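Local coordinates for xylose isomerase-like TIM barrel domain-containing protein (Parabacteroides distasonis, PDB 4KW2), which is of uncharacterised function but has the closed eight-stranded barrel of the xylose isomerase-like TIM-barrel family and is perhaps a sugar isomerase or related enzyme, at residues I26-F31 and M37-K42; Q57-G60 and E66-L69; A61-E66 and D75-L80. All blocks are in the same frame, centred on the assembly; numbering follows the deposited sequence. Where two conformers were deposited one is given.

Interaction 1 (I26-F31 and M37-K42); sequences IQTWTF and METLDK. With SO4 (sulfate ion), chain C.
F31 and K42 make the aromatic part of this contact, within the first beta-alpha-beta unit of the TIM barrel, where the turn after strand 23-27 packs on helix 36-46. K42 lays CB over one face of the F31 ring in a CH-pi contact, 3.9 Å from CB to the ring centroid and 21° off the normal, displaced toward the rim. T30 CG2 lies against the opposite face, also off-centre. K42 CG continues over the ring, and the bend at chi2 (-83°) lays K42 CD 3.9 Å from F31 CE1 before the ammonium group leads away.

The apolar packing centres on T39. Its OG1 stands beside the backbone N (chi1 -63°), which leaves CG2 anti to that N and facing T28, where it meets T28 CB at 3.8 Å; T39 CG2 also comes obliquely to the F31 ring.

Polar groups are served mainly elsewhere. T39 OG1 lies 3.4 Å from F31 CB but is hydrogen-bonded to T35 O and Q57 NE2. Q27 O takes both T30 N and T30 OG1, the latter at 2.8 Å. K42 NZ donates to O3 of a sulfate at 3.0 Å; the ion, probably from the crystallisation liquor, is also bound by I250 N.

With no hydrogen bond crossing between the segments, methyl, methylene and ring contacts join turn to helix, while the K42 ammonium group leaves the ring for a sulfate.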
ATOM      1  N   ILE A  26     -12.289   2.816  17.394  1.00 32.90           N
ATOM      2  CA  ILE A  26     -11.136   3.187  16.590  1.00 33.79           C
ATOM      3  C   ILE A  26      -9.953   2.255  16.837  1.00 31.23           C
ATOM      4  O   ILE A  26      -9.736   1.801  17.959  1.00 30.15           O
ATOM      5  CB  ILE A  26     -10.718   4.643  16.865  1.00 37.20           C
ATOM      6  CG1 ILE A  26      -9.760   5.129  15.779  1.00 39.18           C
ATOM      7  CG2 ILE A  26     -10.090   4.799  18.249  1.00 38.52           C
ATOM      8  CD1 ILE A  26      -9.435   6.597  15.885  1.00 43.24           C
ATOM      9  N   GLN A  27      -9.199   1.969  15.779  1.00 31.65           N
ATOM     10  CA  GLN A  27      -7.866   1.382  15.926  1.00 28.61           C
ATOM     11  C   GLN A  27      -6.904   2.516  16.222  1.00 26.71           C
ATOM     12  O   GLN A  27      -6.757   3.437  15.412  1.00 24.89           O
ATOM     13  CB  GLN A  27      -7.432   0.666  14.656  1.00 28.39           C
ATOM     14  CG  GLN A  27      -8.322  -0.502  14.273  1.00 31.06           C
ATOM     15  CD  GLN A  27      -7.834  -1.211  13.027  1.00 32.92           C
ATOM     16  OE1 GLN A  27      -6.629  -1.418  12.851  1.00 30.26           O
ATOM     17  NE2 GLN A  27      -8.768  -1.572  12.142  1.00 32.75           N
ATOM     18  N   THR A  28      -6.243   2.460  17.374  1.00 27.60           N
ATOM     19  CA  THR A  28      -5.336   3.540  17.769  1.00 26.71           C
ATOM     20  C   THR A  28      -4.149   3.660  16.801  1.00 27.64           C
ATOM     21  O   THR A  28      -3.520   4.711  16.723  1.00 29.63           O
ATOM     22  CB  THR A  28      -4.843   3.379  19.221  1.00 27.02           C
ATOM     23  OG1 THR A  28      -4.193   2.115  19.382  1.00 26.16           O
ATOM     24  CG2 THR A  28      -6.015   3.458  20.197  1.00 29.00           C
ATOM     25  N   TRP A  29      -3.858   2.598  16.051  1.00 27.79           N
ATOM     26  CA  TRP A  29      -2.844   2.657  14.988  1.00 28.92           C
ATOM     27  C   TRP A  29      -3.052   3.851  14.044  1.00 28.55           C
ATOM     28  O   TRP A  29      -2.094   4.405  13.508  1.00 27.84           O
ATOM     29  CB  TRP A  29      -2.814   1.349  14.184  1.00 28.40           C
ATOM     30  CG  TRP A  29      -1.754   1.365  13.155  1.00 28.99           C
ATOM     31  CD1 TRP A  29      -1.929   1.459  11.811  1.00 30.52           C
ATOM     32  CD2 TRP A  29      -0.338   1.340  13.378  1.00 28.54           C
ATOM     33  NE1 TRP A  29      -0.714   1.484  11.177  1.00 32.05           N
ATOM     34  CE2 TRP A  29       0.283   1.414  12.116  1.00 31.75           C
ATOM     35  CE3 TRP A  29       0.463   1.260  14.522  1.00 27.18           C
ATOM     36  CZ2 TRP A  29       1.675   1.403  11.961  1.00 30.15           C
ATOM     37  CZ3 TRP A  29       1.836   1.251  14.375  1.00 27.78           C
ATOM     38  CH2 TRP A  29       2.433   1.326  13.099  1.00 30.97           C
ATOM     39  N   THR A  30      -4.308   4.232  13.849  1.00 29.20           N
ATOM     40  CA  THR A  30      -4.671   5.426  13.089  1.00 28.74           C
ATOM     41  C   THR A  30      -3.803   6.628  13.443  1.00 29.72           C
ATOM     42  O   THR A  30      -3.399   7.394  12.565  1.00 27.87           O
ATOM     43  CB  THR A  30      -6.149   5.776  13.354  1.00 29.01           C
ATOM     44  OG1 THR A  30      -6.971   4.691  12.908  1.00 26.35           O
ATOM     45  CG2 THR A  30      -6.567   7.055  12.638  1.00 31.90           C
ATOM     46  N   PHE A  31      -3.519   6.784  14.732  1.00 30.76           N
ATOM     47  CA  PHE A  31      -2.764   7.932  15.235  1.00 29.91           C
ATOM     48  C   PHE A  31      -1.469   7.493  15.916  1.00 29.44           C
ATOM     49  O   PHE A  31      -1.100   8.035  16.960  1.00 29.17           O
ATOM     50  CB  PHE A  31      -3.630   8.716  16.227  1.00 30.31           C
ATOM     51  CG  PHE A  31      -4.881   9.293  15.623  1.00 31.23           C
ATOM     52  CD1 PHE A  31      -4.811  10.396  14.783  1.00 34.90           C
ATOM     53  CD2 PHE A  31      -6.120   8.752  15.906  1.00 30.36           C
ATOM     54  CE1 PHE A  31      -5.955  10.938  14.226  1.00 33.29           C
ATOM     55  CE2 PHE A  31      -7.267   9.293  15.357  1.00 32.58           C
ATOM     56  CZ  PHE A  31      -7.184  10.386  14.515  1.00 33.18           C
HETATM   57  N   MSE A  37      -2.686   9.126  24.751  1.00 29.85           N
HETATM   58  CA  MSE A  37      -3.589  10.143  25.325  1.00 30.76           C
HETATM   59  C   MSE A  37      -4.075  11.093  24.247  1.00 31.95           C
HETATM   60  O   MSE A  37      -5.263  11.413  24.193  1.00 30.68           O
HETATM   61  CB  MSE A  37      -2.950  10.949  26.461  1.00 29.30           C
HETATM   62  CG  MSE A  37      -2.514  10.087  27.646  1.00 29.23           C
HETATM   63 SE   MSE A  37      -4.015   9.133  28.490  0.75 29.61          SE
HETATM   64  CE  MSE A  37      -3.700   7.359  27.701  1.00 27.66           C
ATOM     65  N   GLU A  38      -3.171  11.547  23.377  1.00 31.83           N
ATOM     66  CA  GLU A  38      -3.562  12.369  22.217  1.00 32.60           C
ATOM     67  C   GLU A  38      -4.493  11.613  21.262  1.00 31.37           C
ATOM     68  O   GLU A  38      -5.419  12.187  20.694  1.00 30.51           O
ATOM     69  CB  GLU A  38      -2.329  12.846  21.453  1.00 35.88           C
ATOM     70  CG  GLU A  38      -1.501  13.879  22.201  1.00 41.51           C
ATOM     71  CD  GLU A  38      -0.115  14.111  21.597  1.00 49.03           C
ATOM     72  OE1 GLU A  38       0.334  13.322  20.731  1.00 40.90           O
ATOM     73  OE2 GLU A  38       0.538  15.097  22.007  1.00 55.98           O
ATOM     74  N   THR A  39      -4.232  10.324  21.086  1.00 30.08           N
ATOM     75  CA  THR A  39      -5.077   9.469  20.265  1.00 28.60           C
ATOM     76  C   THR A  39      -6.497   9.414  20.836  1.00 28.07           C
ATOM     77  O   THR A  39      -7.479   9.483  20.085  1.00 26.49           O
ATOM     78  CB  THR A  39      -4.483   8.044  20.167  1.00 26.95           C
ATOM     79  OG1 THR A  39      -3.215   8.100  19.508  1.00 24.94           O
ATOM     80  CG2 THR A  39      -5.409   7.095  19.417  1.00 25.48           C
ATOM     81  N   LEU A  40      -6.599   9.293  22.158  1.00 28.28           N
ATOM     82  CA  LEU A  40      -7.904   9.263  22.826  1.00 28.63           C
ATOM     83  C   LEU A  40      -8.620  10.609  22.726  1.00 27.83           C
ATOM     84  O   LEU A  40      -9.845  10.644  22.625  1.00 29.04           O
ATOM     85  CB  LEU A  40      -7.775   8.828  24.289  1.00 29.80           C
ATOM     86  CG  LEU A  40      -7.286   7.392  24.551  1.00 29.81           C
ATOM     87  CD1 LEU A  40      -7.428   7.045  26.028  1.00 30.72           C
ATOM     88  CD2 LEU A  40      -8.024   6.367  23.700  1.00 29.91           C
ATOM     89  N   ASP A  41      -7.863  11.706  22.733  1.00 27.16           N
ATOM     90  CA  ASP A  41      -8.444  13.033  22.505  1.00 30.10           C
ATOM     91  C   ASP A  41      -9.035  13.146  21.099  1.00 30.49           C
ATOM     92  O   ASP A  41     -10.099  13.734  20.917  1.00 29.44           O
ATOM     93  CB  ASP A  41      -7.409  14.145  22.690  1.00 31.28           C
ATOM     94  CG  ASP A  41      -6.847  14.210  24.093  1.00 33.31           C
ATOM     95  OD1 ASP A  41      -7.499  13.736  25.050  1.00 36.46           O
ATOM     96  OD2 ASP A  41      -5.729  14.741  24.237  1.00 36.33           O
ATOM     97  N   LYS A  42      -8.330  12.591  20.115  1.00 31.24           N
ATOM     98  CA  LYS A  42      -8.820  12.544  18.740  1.00 31.50           C
ATOM     99  C   LYS A  42     -10.060  11.671  18.633  1.00 30.88           C
ATOM    100  O   LYS A  42     -10.996  12.002  17.913  1.00 29.64           O
ATOM    101  CB  LYS A  42      -7.744  11.993  17.808  1.00 33.83           C
ATOM    102  CG  LYS A  42      -6.562  12.923  17.630  1.00 36.41           C
ATOM    103  CD  LYS A  42      -6.839  13.967  16.575  1.00 37.92           C
ATOM    104  CE  LYS A  42      -5.682  14.945  16.471  1.00 42.03           C
ATOM    105  NZ  LYS A  42      -5.868  15.835  15.297  1.00 42.89           N
TER
HETATM  106  S   SO4 C 301      -7.682  16.744  11.973  1.00 75.79           S
HETATM  107  O1  SO4 C 301      -9.065  16.581  11.475  1.00 65.56           O
HETATM  108  O2  SO4 C 301      -7.652  17.836  12.977  1.00 59.62           O
HETATM  109  O3  SO4 C 301      -7.202  15.485  12.606  1.00 69.20           O
HETATM  110  O4  SO4 C 301      -6.812  17.076  10.819  1.00 71.95           O

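Interaction 2 (Q57-G60 and E66-L69); sequences QELG and ETYL
T67 O is gripped by two donors: L59 N, at 2.9 Å and nearly straight (171°) in the carbonyl plane, and a water that also accepts from G60 N. The two segments belong to the long loop between strand 50-53 and helix 75-86 of the TIM barrel, where the chain doubles back and E58 and Y68 form a single antiparallel beta bridge, a non-hydrogen-bonded pair. The second backbone bond flanking the pair runs from L69 N to Q57 O at 2.9 Å, and Y68 CA approaches the same oxygen as a CA-H...O contact.

E58 adds a side-chain bond. Its chain bends at chi2 (84°), bringing the carboxylate to E66 N, which OE2 accepts through its syn lone pair at 2.9 Å. E58 OE1 lies 4.6 Å from E66 OE1, and the two like charges would probably disfavour each other mildly.

Beyond the contact, Q57 NE2 donates to L34 O, while Y68, in the conformer given, packs on L221 of the second subunit. L59 supplies the apolar side, its two methyls spread over different neighbours: L59 CD1 meets T67 CG2 at 3.8 Å, and L59 CD2 meets L69 CB at 3.9 Å.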
ATOM      1  N   GLN A  57       2.932   2.115  21.775  1.00 28.74           N
ATOM      2  CA  GLN A  57       2.651   3.539  21.635  1.00 29.05           C
ATOM      3  C   GLN A  57       3.011   4.251  22.936  1.00 28.90           C
ATOM      4  O   GLN A  57       2.636   3.796  24.023  1.00 27.80           O
ATOM      5  CB  GLN A  57       1.173   3.782  21.320  1.00 28.56           C
ATOM      6  CG  GLN A  57       0.889   5.204  20.854  1.00 29.65           C
ATOM      7  CD  GLN A  57      -0.555   5.422  20.443  1.00 28.48           C
ATOM      8  OE1 GLN A  57      -1.464   4.772  20.952  1.00 31.47           O
ATOM      9  NE2 GLN A  57      -0.770   6.338  19.513  1.00 28.93           N
ATOM     10  N   GLU A  58       3.722   5.368  22.818  1.00 28.10           N
ATOM     11  CA  GLU A  58       3.975   6.244  23.952  1.00 31.00           C
ATOM     12  C   GLU A  58       2.635   6.637  24.574  1.00 29.11           C
ATOM     13  O   GLU A  58       1.693   7.001  23.871  1.00 28.09           O
ATOM     14  CB  GLU A  58       4.740   7.489  23.493  1.00 34.30           C
ATOM     15  CG  GLU A  58       4.932   8.581  24.545  1.00 39.02           C
ATOM     16  CD  GLU A  58       6.127   8.347  25.455  1.00 46.17           C
ATOM     17  OE1 GLU A  58       6.685   7.221  25.455  1.00 52.04           O
ATOM     18  OE2 GLU A  58       6.504   9.298  26.180  1.00 42.45           O
ATOM     19  N   LEU A  59       2.544   6.549  25.894  1.00 29.34           N
ATOM     20  CA  LEU A  59       1.285   6.839  26.577  1.00 29.13           C
ATOM     21  C   LEU A  59       1.010   8.339  26.582  1.00 28.76           C
ATOM     22  O   LEU A  59      -0.056   8.767  26.162  1.00 29.08           O
ATOM     23  CB  LEU A  59       1.290   6.284  28.004  1.00 29.59           C
ATOM     24  CG  LEU A  59       1.327   4.760  28.186  1.00 29.83           C
ATOM     25  CD1 LEU A  59       1.229   4.413  29.667  1.00 29.58           C
ATOM     26  CD2 LEU A  59       0.202   4.073  27.425  1.00 30.44           C
ATOM     27  N   GLY A  60       1.984   9.130  27.033  1.00 29.24           N
ATOM     28  CA  GLY A  60       1.828  10.581  27.127  1.00 29.26           C
ATOM     29  C   GLY A  60       1.305  11.007  28.491  1.00 30.24           C
ATOM     30  O   GLY A  60       0.850  10.175  29.273  1.00 30.41           O
ATOM     31  N   GLU A  66       8.591   8.439  28.008  1.00 38.44           N
ATOM     32  CA  GLU A  66       9.168   7.121  27.677  1.00 42.41           C
ATOM     33  C   GLU A  66       8.391   5.925  28.246  1.00 38.89           C
ATOM     34  O   GLU A  66       8.878   4.804  28.194  1.00 43.98           O
ATOM     35  CB  GLU A  66      10.651   7.006  28.090  1.00 47.86           C
ATOM     36  CG  GLU A  66      11.561   8.156  27.671  1.00 59.37           C
ATOM     37  CD  GLU A  66      11.635   8.359  26.169  1.00 71.04           C
ATOM     38  OE1 GLU A  66      11.310   7.420  25.413  1.00 78.64           O
ATOM     39  OE2 GLU A  66      12.029   9.468  25.742  1.00 83.07           O
ATOM     40  N   THR A  67       7.199   6.141  28.786  1.00 37.80           N
ATOM     41  CA  THR A  67       6.373   5.016  29.210  1.00 37.86           C
ATOM     42  C   THR A  67       5.466   4.653  28.044  1.00 34.30           C
ATOM     43  O   THR A  67       4.742   5.512  27.546  1.00 35.64           O
ATOM     44  CB  THR A  67       5.530   5.352  30.448  1.00 38.49           C
ATOM     45  OG1 THR A  67       6.387   5.813  31.492  1.00 42.19           O
ATOM     46  CG2 THR A  67       4.781   4.115  30.934  1.00 39.56           C
ATOM     47  N   TYR A  68       5.522   3.391  27.612  1.00 31.82           N
ATOM     48  CA  TYR A  68       4.745   2.944  26.455  0.60 31.38           C
ATOM     49  C   TYR A  68       3.735   1.862  26.827  1.00 28.95           C
ATOM     50  O   TYR A  68       3.823   1.248  27.887  1.00 28.25           O
ATOM     51  CB  TYR A  68       5.660   2.484  25.300  0.60 31.87           C
ATOM     52  CG  TYR A  68       6.743   1.481  25.656  0.60 31.11           C
ATOM     53  CD1 TYR A  68       6.445   0.136  25.850  0.60 31.64           C
ATOM     54  CD2 TYR A  68       8.077   1.877  25.762  0.60 32.38           C
ATOM     55  CE1 TYR A  68       7.438  -0.781  26.169  0.60 32.31           C
ATOM     56  CE2 TYR A  68       9.074   0.966  26.081  0.60 31.75           C
ATOM     57  CZ  TYR A  68       8.748  -0.360  26.281  0.60 30.88           C
ATOM     58  OH  TYR A  68       9.732  -1.263  26.587  0.60 31.08           O
ATOM     59  N   LEU A  69       2.758   1.644  25.950  1.00 28.59           N
ATOM     60  CA  LEU A  69       1.727   0.644  26.196  1.00 26.92           C
ATOM     61  C   LEU A  69       2.316  -0.748  26.004  1.00 29.18           C
ATOM     62  O   LEU A  69       2.801  -1.087  24.924  1.00 29.69           O
ATOM     63  CB  LEU A  69       0.535   0.831  25.258  1.00 28.58           C
ATOM     64  CG  LEU A  69      -0.655  -0.122  25.452  1.00 28.40           C
ATOM     65  CD1 LEU A  69      -1.229  -0.031  26.858  1.00 31.12           C
ATOM     66  CD2 LEU A  69      -1.739   0.158  24.429  1.00 29.05           C
TER
HETATM   67  O   HOH W   1       4.492   8.432  28.152  1.00 28.93           O

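Interaction 3 (A61-E66 and D75-L80); sequences APFPKE and DDNCAL
The F63 ring takes L80 on one face and the backbone carbonyl of N77 at its edge. L80 CD2 sits 4.0 Å from the ring centroid, 21° off the normal and offset toward the rim, a CH-pi contact; L80 CG also touches F63 CZ at 3.7 Å. N77 O lies in the ring plane, 3.4 Å from F63 CE1, where the oxygen meets the positive rim of C-H groups. The N77 side-chain amide is turned 65° to the ring, and its OD1 comes within 3.6 Å of F63 CD1.

With CG anti to the backbone N (chi1 -173°), L80 extends from the helix toward the ring, while F63 reaches out to it from the loop. The branch that covers F63 also serves P62: P62 CG lies 4.0 Å from L80 CD2, proline and leucine lying alongside each other. P62 follows a cis peptide bond.

The contact joins a proline-rich part of the loop after strand 50-53 to the first turns of helix 75-86. Further along that helix, L81 packs on F63 and E84 on P62, while N77 N is hydrogen-bonded to S74 OG.

No hydrogen bond links the segments, so loop and helix meet by apolar packing, with the two N77 oxygens adding what is probably a weak electrostatic attraction to the aromatic rim.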
ATOM      1  N   ALA A  61       1.378  12.303  28.780  1.00 30.76           N
ATOM      2  CA  ALA A  61       0.928  12.830  30.073  1.00 32.67           C
ATOM      3  C   ALA A  61      -0.544  12.470  30.285  1.00 32.84           C
ATOM      4  O   ALA A  61      -1.340  12.578  29.355  1.00 31.51           O
ATOM      5  CB  ALA A  61       1.119  14.336  30.128  1.00 32.74           C
ATOM      6  N   PRO A  62      -0.925  12.074  31.513  1.00 32.62           N
ATOM      7  CA  PRO A  62      -0.215  12.157  32.791  1.00 32.72           C
ATOM      8  C   PRO A  62       0.880  11.127  33.040  1.00 32.61           C
ATOM      9  O   PRO A  62       1.559  11.207  34.063  1.00 31.80           O
ATOM     10  CB  PRO A  62      -1.339  11.950  33.810  1.00 33.65           C
ATOM     11  CG  PRO A  62      -2.258  11.003  33.120  1.00 34.38           C
ATOM     12  CD  PRO A  62      -2.232  11.404  31.669  1.00 33.09           C
ATOM     13  N   PHE A  63       1.059  10.166  32.139  1.00 32.78           N
ATOM     14  CA  PHE A  63       2.132   9.186  32.309  1.00 31.54           C
ATOM     15  C   PHE A  63       3.465   9.859  32.071  1.00 31.15           C
ATOM     16  O   PHE A  63       3.539  10.826  31.313  1.00 33.77           O
ATOM     17  CB  PHE A  63       1.964   8.002  31.362  1.00 30.64           C
ATOM     18  CG  PHE A  63       0.720   7.225  31.619  1.00 31.18           C
ATOM     19  CD1 PHE A  63       0.706   6.229  32.576  1.00 32.66           C
ATOM     20  CD2 PHE A  63      -0.452   7.524  30.941  1.00 30.78           C
ATOM     21  CE1 PHE A  63      -0.448   5.516  32.830  1.00 33.69           C
ATOM     22  CE2 PHE A  63      -1.610   6.824  31.195  1.00 32.05           C
ATOM     23  CZ  PHE A  63      -1.606   5.816  32.140  1.00 33.13           C
ATOM     24  N   PRO A  64       4.518   9.368  32.731  1.00 31.34           N
ATOM     25  CA  PRO A  64       5.826   9.971  32.519  1.00 33.81           C
ATOM     26  C   PRO A  64       6.375   9.649  31.136  1.00 34.31           C
ATOM     27  O   PRO A  64       5.943   8.683  30.499  1.00 34.75           O
ATOM     28  CB  PRO A  64       6.696   9.362  33.624  1.00 35.64           C
ATOM     29  CG  PRO A  64       5.997   8.123  34.058  1.00 35.91           C
ATOM     30  CD  PRO A  64       4.543   8.283  33.728  1.00 34.49           C
ATOM     31  N   LYS A  65       7.309  10.473  30.683  1.00 34.20           N
ATOM     32  CA  LYS A  65       7.896  10.335  29.356  1.00 37.24           C
ATOM     33  C   LYS A  65       8.628   8.996  29.219  1.00 36.55           C
ATOM     34  O   LYS A  65       9.193   8.492  30.191  1.00 33.59           O
ATOM     35  CB  LYS A  65       8.854  11.498  29.082  1.00 36.57           C
ATOM     36  CG  LYS A  65       9.186  11.702  27.619  1.00 37.70           C
ATOM     37  CD  LYS A  65       9.812  13.070  27.397  1.00 39.78           C
ATOM     38  CE  LYS A  65      10.352  13.206  25.987  1.00 42.37           C
ATOM     39  NZ  LYS A  65      11.022  14.521  25.783  1.00 49.88           N
ATOM     40  N   GLU A  66       8.591   8.439  28.008  1.00 38.44           N
ATOM     41  CA  GLU A  66       9.168   7.121  27.677  1.00 42.41           C
ATOM     42  C   GLU A  66       8.391   5.925  28.246  1.00 38.89           C
ATOM     43  O   GLU A  66       8.878   4.804  28.194  1.00 43.98           O
ATOM     44  CB  GLU A  66      10.651   7.006  28.090  1.00 47.86           C
ATOM     45  CG  GLU A  66      11.561   8.156  27.671  1.00 59.37           C
ATOM     46  CD  GLU A  66      11.635   8.359  26.169  1.00 71.04           C
ATOM     47  OE1 GLU A  66      11.310   7.420  25.413  1.00 78.64           O
ATOM     48  OE2 GLU A  66      12.029   9.468  25.742  1.00 83.07           O
ATOM     49  N   ASP A  75       0.764  -1.761  38.398  1.00 45.00           N
ATOM     50  CA  ASP A  75      -0.626  -1.689  38.840  1.00 46.40           C
ATOM     51  C   ASP A  75      -1.106  -0.241  38.922  1.00 44.14           C
ATOM     52  O   ASP A  75      -2.232   0.061  38.541  1.00 45.44           O
ATOM     53  CB  ASP A  75      -0.798  -2.382  40.196  1.00 50.76           C
ATOM     54  CG  ASP A  75      -0.630  -3.896  40.113  1.00 57.48           C
ATOM     55  OD1 ASP A  75      -0.970  -4.502  39.069  1.00 59.70           O
ATOM     56  OD2 ASP A  75      -0.160  -4.486  41.106  1.00 63.76           O
ATOM     57  N   ASP A  76      -0.247   0.645  39.418  1.00 44.45           N
ATOM     58  CA  ASP A  76      -0.544   2.078  39.469  1.00 43.66           C
ATOM     59  C   ASP A  76      -0.826   2.645  38.085  1.00 42.22           C
ATOM     60  O   ASP A  76      -1.810   3.357  37.892  1.00 43.04           O
ATOM     61  CB  ASP A  76       0.620   2.853  40.092  1.00 47.46           C
ATOM     62  CG  ASP A  76       0.677   2.719  41.602  1.00 55.78           C
ATOM     63  OD1 ASP A  76      -0.140   1.972  42.181  1.00 58.65           O
ATOM     64  OD2 ASP A  76       1.546   3.373  42.215  1.00 64.50           O
ATOM     65  N   ASN A  77       0.045   2.331  37.130  1.00 40.78           N
ATOM     66  CA  ASN A  77      -0.123   2.788  35.754  1.00 40.14           C
ATOM     67  C   ASN A  77      -1.318   2.148  35.052  1.00 38.40           C
ATOM     68  O   ASN A  77      -1.968   2.797  34.229  1.00 35.35           O
ATOM     69  CB  ASN A  77       1.158   2.562  34.944  1.00 40.24           C
ATOM     70  CG  ASN A  77       2.209   3.630  35.206  1.00 41.50           C
ATOM     71  OD1 ASN A  77       1.895   4.746  35.614  1.00 38.65           O
ATOM     72  ND2 ASN A  77       3.465   3.290  34.961  1.00 41.43           N
ATOM     73  N   CYS A  78      -1.598   0.885  35.372  1.00 36.77           N
ATOM     74  CA  CYS A  78      -2.820   0.223  34.896  1.00 37.51           C
ATOM     75  C   CYS A  78      -4.075   0.921  35.406  1.00 36.29           C
ATOM     76  O   CYS A  78      -5.037   1.099  34.661  1.00 38.91           O
ATOM     77  CB  CYS A  78      -2.853  -1.246  35.321  1.00 37.96           C
ATOM     78  SG  CYS A  78      -1.762  -2.315  34.360  1.00 40.34           S
ATOM     79  N   ALA A  79      -4.065   1.318  36.676  1.00 35.74           N
ATOM     80  CA  ALA A  79      -5.205   2.021  37.259  1.00 36.04           C
ATOM     81  C   ALA A  79      -5.353   3.407  36.640  1.00 34.99           C
ATOM     82  O   ALA A  79      -6.466   3.867  36.384  1.00 35.24           O
ATOM     83  CB  ALA A  79      -5.063   2.122  38.775  1.00 36.37           C
ATOM     84  N   LEU A  80      -4.227   4.066  36.389  1.00 34.59           N
ATOM     85  CA  LEU A  80      -4.248   5.371  35.743  1.00 35.95           C
ATOM     86  C   LEU A  80      -4.748   5.262  34.299  1.00 35.04           C
ATOM     87  O   LEU A  80      -5.520   6.105  33.839  1.00 34.86           O
ATOM     88  CB  LEU A  80      -2.863   6.009  35.784  1.00 36.75           C
ATOM     89  CG  LEU A  80      -2.743   7.451  35.290  1.00 39.56           C
ATOM     90  CD1 LEU A  80      -3.761   8.370  35.952  1.00 40.09           C
ATOM     91  CD2 LEU A  80      -1.326   7.957  35.533  1.00 40.22           C
TER

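How the interactions relate
Interaction 1 comes first along the chain, joining the turn after strand 23-27 to helix 36-46; interaction 3 opens inside the loop that interaction 2 closes, sharing E66. All lie on the same side of the chain's centre. The centres of interactions 2 and 3 are about 8 Å apart; that of interaction 1 lies about 13 Å from interaction 2 and 17 Å from interaction 3. Selenomethionine M37 ties the loop to helix 36-46: its N probably bonds L59 O, and its side chain packs on A61, P62 and F63. Interaction 3 ties it to helix 75-86. Loops following strands lie at the barrel's C-terminal end, where TIM-barrel enzymes usually carry their active sites.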